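Local structure of Phosphoglucosamine/phosphogalactosamine mutase (Sulfolobus tokodaii, 2F7L) at residues Lys279-Ser289 against Asn299-Val307; Ser309-Ala317 against Met332-Arg340. The protein interconverts the 6- and 1-phosphates of glucosamine and of galactosamine, a magnesium-dependent step in the synthesis of UDP-GlcNAc and UDP-GalNAc. All coordinates share one frame; numbering follows the deposited sequence.

Contact 1 of 2, residues Lys279-Ser289 against Asn299-Val307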
loop_
_atom_site.group_PDB
_atom_site.type_symbol
_atom_site.label_atom_id
_atom_site.label_comp_id
_atom_site.label_asym_id
_atom_site.label_seq_id
_atom_site.Cartn_x
_atom_site.Cartn_y
_atom_site.Cartn_z
ATOM N N LYS A 279 18.201 7.582 11.480
ATOM C CA LYS A 279 17.817 8.356 10.300
ATOM C C LYS A 279 18.103 7.399 9.143
ATOM O O LYS A 279 19.262 7.087 8.831
ATOM C CB LYS A 279 18.670 9.626 10.149
ATOM C CG LYS A 279 18.901 10.447 11.427
ATOM C CD LYS A 279 17.623 11.052 11.981
ATOM C CE LYS A 279 17.906 11.880 13.228
ATOM N NZ LYS A 279 16.631 12.243 13.903
ATOM N N LYS A 280 17.030 6.919 8.529
ATOM C CA LYS A 280 17.140 5.966 7.452
ATOM C C LYS A 280 15.750 5.435 7.141
ATOM O O LYS A 280 15.016 5.034 8.048
ATOM C CB LYS A 280 18.016 4.818 7.901
ATOM C CG LYS A 280 18.125 3.695 6.906
ATOM C CD LYS A 280 18.546 2.411 7.598
ATOM C CE LYS A 280 19.283 2.702 8.899
ATOM N NZ LYS A 280 20.335 3.757 8.711
ATOM N N ILE A 281 15.409 5.419 5.855
ATOM C CA ILE A 281 14.120 4.943 5.408
ATOM C C ILE A 281 14.299 3.966 4.253
ATOM O O ILE A 281 15.359 3.923 3.636
ATOM C CB ILE A 281 13.231 6.138 4.991
ATOM C CG1 ILE A 281 13.813 6.845 3.761
ATOM C CG2 ILE A 281 13.123 7.130 6.163
ATOM C CD1 ILE A 281 13.515 6.177 2.454
ATOM N N VAL A 282 13.263 3.172 3.978
ATOM C CA VAL A 282 13.272 2.178 2.902
ATOM C C VAL A 282 12.279 2.622 1.840
ATOM O O VAL A 282 11.263 3.226 2.153
ATOM C CB VAL A 282 12.808 0.798 3.423
ATOM C CG1 VAL A 282 12.787 -0.229 2.301
ATOM C CG2 VAL A 282 13.712 0.338 4.539
ATOM N N THR A 283 12.576 2.353 0.579
ATOM C CA THR A 283 11.633 2.677 -0.495
ATOM C C THR A 283 11.960 1.869 -1.744
ATOM O O THR A 283 13.086 1.392 -1.916
ATOM C CB THR A 283 11.603 4.182 -0.838
ATOM O OG1 THR A 283 10.322 4.495 -1.400
ATOM C CG2 THR A 283 12.677 4.535 -1.852
ATOM N N ALA A 284 10.972 1.689 -2.607
ATOM C CA ALA A 284 11.192 0.913 -3.813
ATOM C C ALA A 284 11.785 1.744 -4.951
ATOM O O ALA A 284 11.560 2.960 -5.078
ATOM C CB ALA A 284 9.897 0.253 -4.256
ATOM N N VAL A 285 12.553 1.049 -5.778
ATOM C CA VAL A 285 13.215 1.641 -6.930
ATOM C C VAL A 285 12.250 2.354 -7.870
ATOM O O VAL A 285 12.675 2.990 -8.821
ATOM C CB VAL A 285 13.997 0.557 -7.699
ATOM C CG1 VAL A 285 15.260 0.176 -6.918
ATOM C CG2 VAL A 285 13.111 -0.673 -7.901
ATOM N N SER A 286 10.956 2.246 -7.592
ATOM C CA SER A 286 9.916 2.894 -8.387
ATOM C C SER A 286 9.767 4.349 -7.914
ATOM O O SER A 286 9.120 5.178 -8.563
ATOM C CB SER A 286 8.590 2.135 -8.229
ATOM O OG SER A 286 8.278 1.896 -6.858
ATOM N N SER A 287 10.387 4.647 -6.774
ATOM C CA SER A 287 10.366 5.987 -6.180
ATOM C C SER A 287 11.359 6.950 -6.848
ATOM O O SER A 287 12.458 6.549 -7.271
ATOM C CB SER A 287 10.689 5.894 -4.683
ATOM O OG SER A 287 9.541 5.609 -3.917
ATOM N N SER A 288 10.965 8.220 -6.926
ATOM C CA SER A 288 11.799 9.258 -7.520
ATOM C C SER A 288 13.053 9.453 -6.704
ATOM O O SER A 288 12.999 9.346 -5.491
ATOM C CB SER A 288 11.045 10.579 -7.559
ATOM O OG SER A 288 11.937 11.668 -7.738
ATOM N N SER A 289 14.175 9.751 -7.359
ATOM C CA SER A 289 15.449 9.962 -6.652
ATOM C C SER A 289 15.377 11.245 -5.825
ATOM O O SER A 289 16.203 11.495 -4.943
ATOM C CB SER A 289 16.621 10.019 -7.642
ATOM O OG SER A 289 16.449 11.056 -8.583
ATOM N N ASN A 299 20.481 13.956 6.754
ATOM C CA ASN A 299 21.268 12.774 7.111
ATOM C C ASN A 299 20.507 11.464 7.100
ATOM O O ASN A 299 20.985 10.438 7.606
ATOM C CB ASN A 299 21.911 12.987 8.475
ATOM C CG ASN A 299 22.823 14.187 8.490
ATOM O OD1 ASN A 299 23.302 14.602 9.539
ATOM N ND2 ASN A 299 23.072 14.756 7.311
ATOM N N ILE A 300 19.323 11.507 6.503
ATOM C CA ILE A 300 18.474 10.336 6.400
ATOM C C ILE A 300 18.858 9.584 5.133
ATOM O O ILE A 300 18.677 10.096 4.032
ATOM C CB ILE A 300 16.994 10.754 6.304
ATOM C CG1 ILE A 300 16.668 11.768 7.406
ATOM C CG2 ILE A 300 16.108 9.533 6.427
ATOM C CD1 ILE A 300 15.315 12.440 7.272
ATOM N N GLN A 301 19.416 8.388 5.280
ATOM C CA GLN A 301 19.780 7.600 4.106
ATOM C C GLN A 301 18.508 6.971 3.580
ATOM O O GLN A 301 17.577 6.722 4.345
ATOM C CB GLN A 301 20.706 6.454 4.460
ATOM C CG GLN A 301 21.846 6.816 5.328
ATOM C CD GLN A 301 22.552 5.584 5.849
ATOM O OE1 GLN A 301 23.527 5.689 6.605
ATOM N NE2 GLN A 301 22.065 4.402 5.451
ATOM N N VAL A 302 18.450 6.719 2.281
ATOM C CA VAL A 302 17.282 6.057 1.743
ATOM C C VAL A 302 17.801 4.697 1.289
ATOM O O VAL A 302 18.760 4.615 0.528
ATOM C CB VAL A 302 16.623 6.861 0.569
ATOM C CG1 VAL A 302 16.918 8.341 0.721
ATOM C CG2 VAL A 302 17.065 6.343 -0.766
ATOM N N ASP A 303 17.213 3.632 1.820
ATOM C CA ASP A 303 17.612 2.292 1.435
ATOM C C ASP A 303 16.714 1.815 0.311
ATOM O O ASP A 303 15.551 1.514 0.534
ATOM C CB ASP A 303 17.496 1.345 2.623
ATOM C CG ASP A 303 18.675 1.453 3.562
ATOM O OD1 ASP A 303 19.823 1.250 3.098
ATOM O OD2 ASP A 303 18.454 1.735 4.761
ATOM N N TRP A 304 17.241 1.753 -0.898
ATOM C CA TRP A 304 16.438 1.325 -2.036
ATOM C C TRP A 304 16.146 -0.160 -1.970
ATOM O O TRP A 304 16.945 -0.914 -1.441
ATOM C CB TRP A 304 17.155 1.663 -3.344
ATOM C CG TRP A 304 17.297 3.131 -3.546
ATOM C CD1 TRP A 304 18.408 3.890 -3.308
ATOM C CD2 TRP A 304 16.279 4.038 -3.992
ATOM N NE1 TRP A 304 18.145 5.214 -3.577
ATOM C CE2 TRP A 304 16.846 5.333 -3.998
ATOM C CE3 TRP A 304 14.945 3.882 -4.388
ATOM C CZ2 TRP A 304 16.121 6.472 -4.388
ATOM C CZ3 TRP A 304 14.221 5.014 -4.778
ATOM C CH2 TRP A 304 14.813 6.291 -4.776
ATOM N N THR A 305 15.006 -0.581 -2.511
ATOM C CA THR A 305 14.650 -1.992 -2.470
ATOM C C THR A 305 13.708 -2.414 -3.601
ATOM O O THR A 305 13.325 -1.598 -4.426
ATOM C CB THR A 305 14.031 -2.344 -1.077
ATOM O OG1 THR A 305 13.806 -3.751 -0.988
ATOM C CG2 THR A 305 12.728 -1.606 -0.851
ATOM N N LYS A 306 13.360 -3.694 -3.643
ATOM C CA LYS A 306 12.461 -4.227 -4.659
ATOM C C LYS A 306 11.108 -3.549 -4.549
ATOM O O LYS A 306 10.800 -2.881 -3.556
ATOM C CB LYS A 306 12.257 -5.743 -4.473
ATOM C CG LYS A 306 13.531 -6.547 -4.504
ATOM C CD LYS A 306 13.356 -8.036 -4.113
ATOM C CE LYS A 306 14.755 -8.772 -3.879
ATOM N NZ LYS A 306 15.471 -8.476 -2.553
ATOM N N VAL A 307 10.308 -3.730 -5.592
ATOM C CA VAL A 307 8.954 -3.208 -5.638
ATOM C C VAL A 307 8.098 -4.196 -4.847
ATOM O O VAL A 307 8.199 -5.414 -5.050
ATOM C CB VAL A 307 8.434 -3.158 -7.094
ATOM C CG1 VAL A 307 6.930 -2.922 -7.115
ATOM C CG2 VAL A 307 9.179 -2.076 -7.870
HETATM O O HOH W 1 22.592 6.192 8.811
#
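Strands 280-284 and 301-305 run parallel, their short axes 29° apart, with Ile281 taking both bonds of its bridge: its N gives to Gln301 O at 2.9 Å, its O receives Asp303 N. Thr283 N to Asp303 O carries the pairing onward, and Val285 N to Thr305 O follows just past the strand's end; Thr305 N to Thr283 O is weak. Trp304 gives up more surface to the contact than any other residue, its indole lying alongside Thr283, CZ3 being 3.3 Å from Thr283 CG2. Its CG stands anti to the carbonyl carbon (chi1 -65°), which carries the six-membered ring over to the type I turn from Ala284 to Ser287, where Ser287 CB comes 3.6 Å from CZ3; just beyond, Ser288 O meets the ring edge. Farther back on the same face, Ile281 CD1 reaches Val302 CB at 3.7 Å. Across the sheet, Val282 CG1 touches Thr305 CG2 at 3.4 Å. Thr283 OG1 accepts from Ser287 OG and is also hydrogen-bonded to Phe325 O. The two strands and helix 290-296 form a beta-alpha-beta crossover: Leu295 of that helix covers Ile281 and Ile300, strand 323-326 flanks 280-284 on its other side, and Lys410 makes a cation-pi contact with Trp304.

Contact 2 of 2, residues Ser309-Ala317 against Met332-Arg340; sequences SVDIAHKVA and MYPPHQYVR
Ala317 lays its methyl on the ring of Tyr338 in a CH-pi contact, CB sitting 3.5 Å from the ring centroid and 2° off the normal, almost exactly over the centre. Tyr338 holds CG anti to its carbonyl carbon (chi1 -67°), and this sets the ring beside the helix, with Val316 CG1 at its edge. An alanine in place of Tyr338 would probably leave the Ala317 methyl without its aromatic cover and open a gap beside Val316. The remaining apolar contacts centre on Met332 and Val316. Bent at chi2 and chi3, the Met332 chain delivers CE to Ile312 CG2 and, 4.0 Å away, to Ala313 CB, while Val316 spreads its branches: CG2 meets Met332 CG, and CG1 crosses to Pro334 CG at 3.7 Å. Among polar groups, Ala313 CA makes a CA-H...O contact with Tyr338 O. At the start of the helix, Ser309 covers one face of the Arg340 guanidinium with its CB; its OG makes no hydrogen bond to that group and bonds instead to Glu326. Arg340 NH2 forms salt bridges with Asp245 and Asp8, and Asp245 is a probable magnesium ligand. Helix 309-318 and the 332-340 loop thus back an arginine at the active-site cleft of a phosphohexose mutase, close to Ser97, which probably carries the phosphoserine intermediate but is unmodified here.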
loop_
_atom_site.group_PDB
_atom_site.type_symbol
_atom_site.label_atom_id
_atom_site.label_comp_id
_atom_site.label_asym_id
_atom_site.label_seq_id
_atom_site.Cartn_x
_atom_site.Cartn_y
_atom_site.Cartn_z
ATOM N N SER A 309 5.010 -3.800 -1.286
ATOM C CA SER A 309 4.701 -3.312 0.060
ATOM C C SER A 309 4.940 -4.289 1.211
ATOM O O SER A 309 5.474 -3.901 2.254
ATOM C CB SER A 309 3.253 -2.827 0.113
ATOM O OG SER A 309 3.099 -1.663 -0.675
ATOM N N VAL A 310 4.518 -5.538 1.039
ATOM C CA VAL A 310 4.711 -6.541 2.078
ATOM C C VAL A 310 6.211 -6.616 2.393
ATOM O O VAL A 310 6.624 -6.500 3.552
ATOM C CB VAL A 310 4.225 -7.948 1.620
ATOM C CG1 VAL A 310 4.333 -8.933 2.770
ATOM C CG2 VAL A 310 2.796 -7.877 1.088
ATOM N N ASP A 311 7.018 -6.804 1.349
ATOM C CA ASP A 311 8.464 -6.893 1.492
ATOM C C ASP A 311 9.006 -5.688 2.245
ATOM O O ASP A 311 9.799 -5.828 3.171
ATOM C CB ASP A 311 9.112 -6.976 0.115
ATOM C CG ASP A 311 9.087 -8.386 -0.468
ATOM O OD1 ASP A 311 8.966 -8.507 -1.721
ATOM O OD2 ASP A 311 9.206 -9.359 0.324
ATOM N N ILE A 312 8.587 -4.500 1.836
ATOM C CA ILE A 312 9.028 -3.277 2.480
ATOM C C ILE A 312 8.703 -3.326 3.968
ATOM O O ILE A 312 9.564 -3.074 4.809
ATOM C CB ILE A 312 8.335 -2.039 1.849
ATOM C CG1 ILE A 312 8.862 -1.828 0.431
ATOM C CG2 ILE A 312 8.512 -0.795 2.739
ATOM C CD1 ILE A 312 8.186 -0.685 -0.300
ATOM N N ALA A 313 7.454 -3.647 4.293
ATOM C CA ALA A 313 7.037 -3.706 5.688
ATOM C C ALA A 313 8.055 -4.528 6.456
ATOM O O ALA A 313 8.514 -4.114 7.513
ATOM C CB ALA A 313 5.634 -4.309 5.808
ATOM N N HIS A 314 8.428 -5.680 5.913
ATOM C CA HIS A 314 9.422 -6.528 6.568
ATOM C C HIS A 314 10.823 -5.875 6.619
ATOM O O HIS A 314 11.462 -5.856 7.663
ATOM C CB HIS A 314 9.480 -7.893 5.877
ATOM C CG HIS A 314 8.335 -8.797 6.232
ATOM N ND1 HIS A 314 8.080 -9.206 7.524
ATOM C CD2 HIS A 314 7.394 -9.391 5.458
ATOM C CE1 HIS A 314 7.033 -10.013 7.531
ATOM N NE2 HIS A 314 6.599 -10.144 6.290
ATOM N N LYS A 315 11.295 -5.327 5.504
ATOM C CA LYS A 315 12.596 -4.676 5.498
ATOM C C LYS A 315 12.628 -3.528 6.507
ATOM O O LYS A 315 13.601 -3.354 7.221
ATOM C CB LYS A 315 12.935 -4.149 4.097
ATOM C CG LYS A 315 14.377 -3.677 3.942
ATOM C CD LYS A 315 14.690 -3.232 2.529
ATOM C CE LYS A 315 16.015 -2.481 2.452
ATOM N NZ LYS A 315 17.174 -3.308 2.891
ATOM N N VAL A 316 11.575 -2.729 6.575
ATOM C CA VAL A 316 11.590 -1.654 7.554
ATOM C C VAL A 316 11.770 -2.285 8.940
ATOM O O VAL A 316 12.674 -1.896 9.691
ATOM C CB VAL A 316 10.299 -0.807 7.533
ATOM C CG1 VAL A 316 10.389 0.293 8.581
ATOM C CG2 VAL A 316 10.116 -0.189 6.180
ATOM N N ALA A 317 10.925 -3.258 9.277
ATOM C CA ALA A 317 11.058 -3.926 10.571
ATOM C C ALA A 317 12.482 -4.507 10.702
ATOM O O ALA A 317 13.251 -4.075 11.559
ATOM C CB ALA A 317 10.007 -5.038 10.718
ATOM N N MET A 332 4.827 3.541 5.727
ATOM C CA MET A 332 4.887 2.773 6.978
ATOM C C MET A 332 5.536 3.563 8.107
ATOM O O MET A 332 6.666 4.007 7.982
ATOM C CB MET A 332 5.627 1.443 6.775
ATOM C CG MET A 332 6.441 1.346 5.485
ATOM S SD MET A 332 5.501 1.076 3.924
ATOM C CE MET A 332 5.439 -0.782 3.990
ATOM N N TYR A 333 4.797 3.736 9.201
ATOM C CA TYR A 333 5.254 4.486 10.373
ATOM C C TYR A 333 5.439 3.498 11.525
ATOM O O TYR A 333 4.505 3.213 12.258
ATOM C CB TYR A 333 4.207 5.550 10.729
ATOM C CG TYR A 333 4.652 6.535 11.777
ATOM C CD1 TYR A 333 5.841 7.237 11.633
ATOM C CD2 TYR A 333 3.919 6.717 12.940
ATOM C CE1 TYR A 333 6.301 8.090 12.642
ATOM C CE2 TYR A 333 4.357 7.562 13.952
ATOM C CZ TYR A 333 5.554 8.243 13.807
ATOM O OH TYR A 333 6.041 9.008 14.852
ATOM N N PRO A 334 6.662 2.965 11.691
ATOM C CA PRO A 334 7.030 1.988 12.727
ATOM C C PRO A 334 6.413 2.156 14.097
ATOM O O PRO A 334 5.816 1.227 14.619
ATOM C CB PRO A 334 8.551 2.059 12.742
ATOM C CG PRO A 334 8.841 2.248 11.300
ATOM C CD PRO A 334 7.846 3.322 10.894
ATOM N N PRO A 335 6.558 3.337 14.712
ATOM C CA PRO A 335 5.953 3.493 16.036
ATOM C C PRO A 335 4.504 3.008 16.087
ATOM O O PRO A 335 4.066 2.485 17.105
ATOM C CB PRO A 335 6.111 4.992 16.324
ATOM C CG PRO A 335 6.425 5.592 14.981
ATOM C CD PRO A 335 7.252 4.570 14.308
ATOM N N HIS A 336 3.768 3.178 14.997
ATOM C CA HIS A 336 2.388 2.701 14.920
ATOM C C HIS A 336 2.467 1.236 14.486
ATOM O O HIS A 336 2.291 0.326 15.284
ATOM C CB HIS A 336 1.619 3.490 13.874
ATOM C CG HIS A 336 0.172 3.133 13.795
ATOM N ND1 HIS A 336 -0.509 3.053 12.597
ATOM C CD2 HIS A 336 -0.744 2.919 14.766
ATOM C CE1 HIS A 336 -1.784 2.816 12.833
ATOM N NE2 HIS A 336 -1.955 2.731 14.140
ATOM N N GLN A 337 2.720 1.029 13.200
ATOM C CA GLN A 337 2.890 -0.306 12.645
ATOM C C GLN A 337 3.762 -0.285 11.394
ATOM O O GLN A 337 3.972 0.775 10.790
ATOM C CB GLN A 337 1.541 -0.991 12.373
ATOM C CG GLN A 337 0.532 -0.277 11.529
ATOM C CD GLN A 337 -0.757 -1.073 11.466
ATOM O OE1 GLN A 337 -0.792 -2.230 11.880
ATOM N NE2 GLN A 337 -1.817 -0.469 10.941
ATOM N N TYR A 338 4.280 -1.455 11.023
ATOM C CA TYR A 338 5.156 -1.579 9.868
ATOM C C TYR A 338 4.474 -1.562 8.512
ATOM O O TYR A 338 5.145 -1.377 7.494
ATOM C CB TYR A 338 5.999 -2.850 9.983
ATOM C CG TYR A 338 6.996 -2.786 11.113
ATOM C CD1 TYR A 338 8.069 -1.871 11.085
ATOM C CD2 TYR A 338 6.835 -3.584 12.245
ATOM C CE1 TYR A 338 8.924 -1.761 12.153
ATOM C CE2 TYR A 338 7.688 -3.480 13.309
ATOM C CZ TYR A 338 8.714 -2.574 13.258
ATOM O OH TYR A 338 9.516 -2.484 14.352
ATOM N N VAL A 339 3.158 -1.742 8.488
ATOM C CA VAL A 339 2.424 -1.759 7.227
ATOM C C VAL A 339 1.990 -0.383 6.742
ATOM O O VAL A 339 2.026 0.584 7.494
ATOM C CB VAL A 339 1.155 -2.685 7.315
ATOM C CG1 VAL A 339 1.583 -4.152 7.509
ATOM C CG2 VAL A 339 0.229 -2.220 8.438
ATOM N N ARG A 340 1.598 -0.302 5.475
ATOM C CA ARG A 340 1.120 0.940 4.886
ATOM C C ARG A 340 -0.186 1.266 5.582
ATOM O O ARG A 340 -1.064 0.414 5.653
ATOM C CB ARG A 340 0.819 0.745 3.413
ATOM C CG ARG A 340 1.638 -0.309 2.770
ATOM C CD ARG A 340 1.198 -0.450 1.371
ATOM N NE ARG A 340 0.332 -1.606 1.197
ATOM C CZ ARG A 340 -0.209 -1.942 0.030
ATOM N NH1 ARG A 340 0.030 -1.195 -1.050
ATOM N NH2 ARG A 340 -0.967 -3.025 -0.058
#

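In the fold
The two contacts come in series along the chain, contact 1 closing at Val307 and contact 2 opening at Ser309, with their centres 13 Å apart, both in alpha/beta/alpha domain III. They share one mixed sheet, ordered 301-305, 280-284, 323-326, 329-332: contact 1 pairs its first two strands, and the second segment of contact 2 leaves from the end of strand 329-332, on the opposite edge. Helix 309-318 bridges them, packing Val316 CG2 against Val282 CB and Lys315 CD against Val282 CG1. Domain III therefore joins two surroundings: Val285 and Val307 of contact 1 touch strand 416-422 of the C-terminal domain, whereas Arg340 of contact 2 reaches the probable magnesium site.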